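Local coordinates for testis-expressed protein 101 (Mus musculus, PDB 7BPS) that governs how sperm bind the zona pellucida and migrate into the oviduct during fertilization, probably by way of the adhesion molecule ADAM3, at residues G170-L173 / M174-D178. Sequence-based numbering, arbitrary orientation.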
ATOM      1  N   GLY A 170      -7.975  15.903  -5.962  1.00 35.79           N
ATOM      2  CA  GLY A 170      -9.171  15.286  -5.355  1.00 34.06           C
ATOM      3  C   GLY A 170      -8.833  14.010  -4.610  1.00 34.69           C
ATOM      4  O   GLY A 170      -7.693  13.888  -4.112  1.00 33.04           O
ATOM      5  N   CYS A 171      -9.792  13.088  -4.538  1.00 35.61           N
ATOM      6  CA  CYS A 171      -9.699  11.870  -3.707  1.00 35.98           C
ATOM      7  C   CYS A 171      -9.032  10.753  -4.516  1.00 36.09           C
ATOM      8  O   CYS A 171      -9.683   9.711  -4.714  1.00 35.18           O
ATOM      9  CB  CYS A 171     -11.077  11.459  -3.207  1.00 33.00           C
ATOM     10  SG  CYS A 171     -11.851  12.711  -2.161  1.00 35.46           S
ATOM     11  N   ARG A 172      -7.758  10.938  -4.891  1.00 37.45           N
ATOM     12  CA  ARG A 172      -7.063  10.075  -5.890  1.00 36.48           C
ATOM     13  C   ARG A 172      -5.669   9.687  -5.397  1.00 34.08           C
ATOM     14  O   ARG A 172      -4.758   9.502  -6.225  1.00 31.91           O
ATOM     15  CB  ARG A 172      -7.039  10.802  -7.237  1.00 39.37           C
ATOM     16  CG  ARG A 172      -8.426  11.028  -7.810  1.00 43.56           C
ATOM     17  CD  ARG A 172      -8.430  11.223  -9.322  1.00 51.18           C
ATOM     18  NE  ARG A 172      -8.607  12.636  -9.602  1.00 63.63           N
ATOM     19  CZ  ARG A 172      -9.666  13.189 -10.172  1.00 60.71           C
ATOM     20  NH1 ARG A 172     -10.657  12.440 -10.607  1.00 64.77           N
ATOM     21  NH2 ARG A 172      -9.706  14.495 -10.339  1.00 67.10           N
ATOM     22  N   LEU A 173      -5.512   9.537  -4.085  1.00 32.78           N
ATOM     23  CA  LEU A 173      -4.308   8.913  -3.493  1.00 31.88           C
ATOM     24  C   LEU A 173      -4.071   7.569  -4.195  1.00 33.54           C
ATOM     25  O   LEU A 173      -2.906   7.276  -4.542  1.00 33.96           O
ATOM     26  CB  LEU A 173      -4.498   8.746  -1.981  1.00 32.54           C
ATOM     27  CG  LEU A 173      -3.341   8.055  -1.253  1.00 36.11           C
ATOM     28  CD1 LEU A 173      -2.018   8.770  -1.512  1.00 35.34           C
ATOM     29  CD2 LEU A 173      -3.606   7.962   0.232  1.00 34.77           C
ATOM     30  N   MET A 174      -5.124   6.773  -4.399  1.00 30.01           N
ATOM     31  CA  MET A 174      -4.966   5.427  -4.998  1.00 30.92           C
ATOM     32  C   MET A 174      -5.269   5.493  -6.508  1.00 33.91           C
ATOM     33  O   MET A 174      -5.507   4.444  -7.126  1.00 37.14           O
ATOM     34  CB  MET A 174      -5.850   4.405  -4.280  1.00 31.65           C
ATOM     35  CG  MET A 174      -5.345   4.041  -2.916  1.00 29.97           C
ATOM     36  SD  MET A 174      -3.641   3.415  -2.953  1.00 34.87           S
ATOM     37  CE  MET A 174      -3.867   1.837  -3.765  1.00 34.46           C
ATOM     38  N   ALA A 175      -5.202   6.689  -7.095  1.00 31.84           N
ATOM     39  CA  ALA A 175      -5.294   6.941  -8.551  1.00 33.85           C
ATOM     40  C   ALA A 175      -6.516   6.250  -9.162  1.00 34.65           C
ATOM     41  O   ALA A 175      -6.446   5.906 -10.320  1.00 36.23           O
ATOM     42  CB  ALA A 175      -4.015   6.512  -9.213  1.00 36.76           C
ATOM     43  N   MET A 176      -7.616   6.113  -8.419  1.00 36.85           N
ATOM     44  CA  MET A 176      -8.902   5.603  -8.956  1.00 39.38           C
ATOM     45  C   MET A 176      -8.721   4.145  -9.366  1.00 39.23           C
ATOM     46  O   MET A 176      -9.540   3.664 -10.178  1.00 42.47           O
ATOM     47  CB  MET A 176      -9.372   6.428 -10.163  1.00 41.77           C
ATOM     48  CG  MET A 176      -9.608   7.905  -9.814  1.00 50.44           C
ATOM     49  SD  MET A 176     -10.278   8.833 -11.215  1.00 55.50           S
ATOM     50  CE  MET A 176     -12.011   8.409 -11.020  1.00 64.93           C
ATOM     51  N   ILE A 177      -7.710   3.469  -8.823  1.00 35.52           N
ATOM     52  CA  ILE A 177      -7.540   1.996  -9.013  1.00 38.26           C
ATOM     53  C   ILE A 177      -8.247   1.275  -7.851  1.00 37.54           C
ATOM     54  O   ILE A 177      -7.983   1.630  -6.712  1.00 41.18           O
ATOM     55  CB  ILE A 177      -6.051   1.640  -9.181  1.00 36.67           C
ATOM     56  CG1 ILE A 177      -5.522   2.255 -10.487  1.00 38.35           C
ATOM     57  CG2 ILE A 177      -5.857   0.124  -9.124  1.00 36.66           C
ATOM     58  CD1 ILE A 177      -4.027   2.324 -10.628  1.00 36.71           C
ATOM     59  N   ASP A 178      -9.107   0.320  -8.179  1.00 38.47           N
ATOM     60  CA  ASP A 178     -10.089  -0.390  -7.316  1.00 42.65           C
ATOM     61  C   ASP A 178      -9.448  -1.616  -6.672  1.00 39.47           C
ATOM     62  O   ASP A 178     -10.092  -2.243  -5.803  1.00 39.79           O
ATOM     63  CB  ASP A 178     -11.227  -1.025  -8.138  1.00 47.66           C
ATOM     64  CG  ASP A 178     -12.093  -0.045  -8.906  1.00 64.38           C
ATOM     65  OD1 ASP A 178     -12.099   1.149  -8.543  1.00 79.88           O
ATOM     66  OD2 ASP A 178     -12.748  -0.477  -9.875  1.00 82.74           O
TER
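Between Arg172 and Ala175 the backbone folds into a type I beta turn, closed by a hydrogen bond of 3.0 Å from Ala175 N to Arg172 O, and a type I' turn from Met174 to Ile177 overlaps it, sharing Met174 and Ala175, its own bond running from Ile177 N to Met174 O. Arg172 O also accepts a hydrogen bond from Thr168 OG1.

Here the two turns bring the side chains of Arg172 and Met176, four residues apart, together on the exposed side of the loop. They run alongside each other in the same direction, and their aliphatic parts make the contact: Arg172 CD lies 3.6 Å from Met176 CG. A bend at chi3 (-104°) swings the arginine's end round, so that the sulfur sits at the guanidinium edge, near its plane. There Arg172 NH1 makes a weak hydrogen bond to Met176 SD, long at 3.7 Å but fairly straight at 159°. A further weak bond, from Arg172 NE to Ile169 O, ties the guanidinium to the preceding chain.

Leu173 and Met174, at the two central positions of the first turn, are instead buried. Leu173 packs on Tyr145 and Leu149 of strand 143-152, and Met174 lies against Leu149 and Val185. The carboxylate of Glu187 takes one backbone N-H from each, Leu173 N on OE2 and Met174 N on OE1, fixing the turn to strand 183-193. Together with the Cys171-Cys189 disulfide, this pins a loop of overlapping turns to the sheet of the second Ly6/uPAR domain, a disulfide-rich three-finger-type fold.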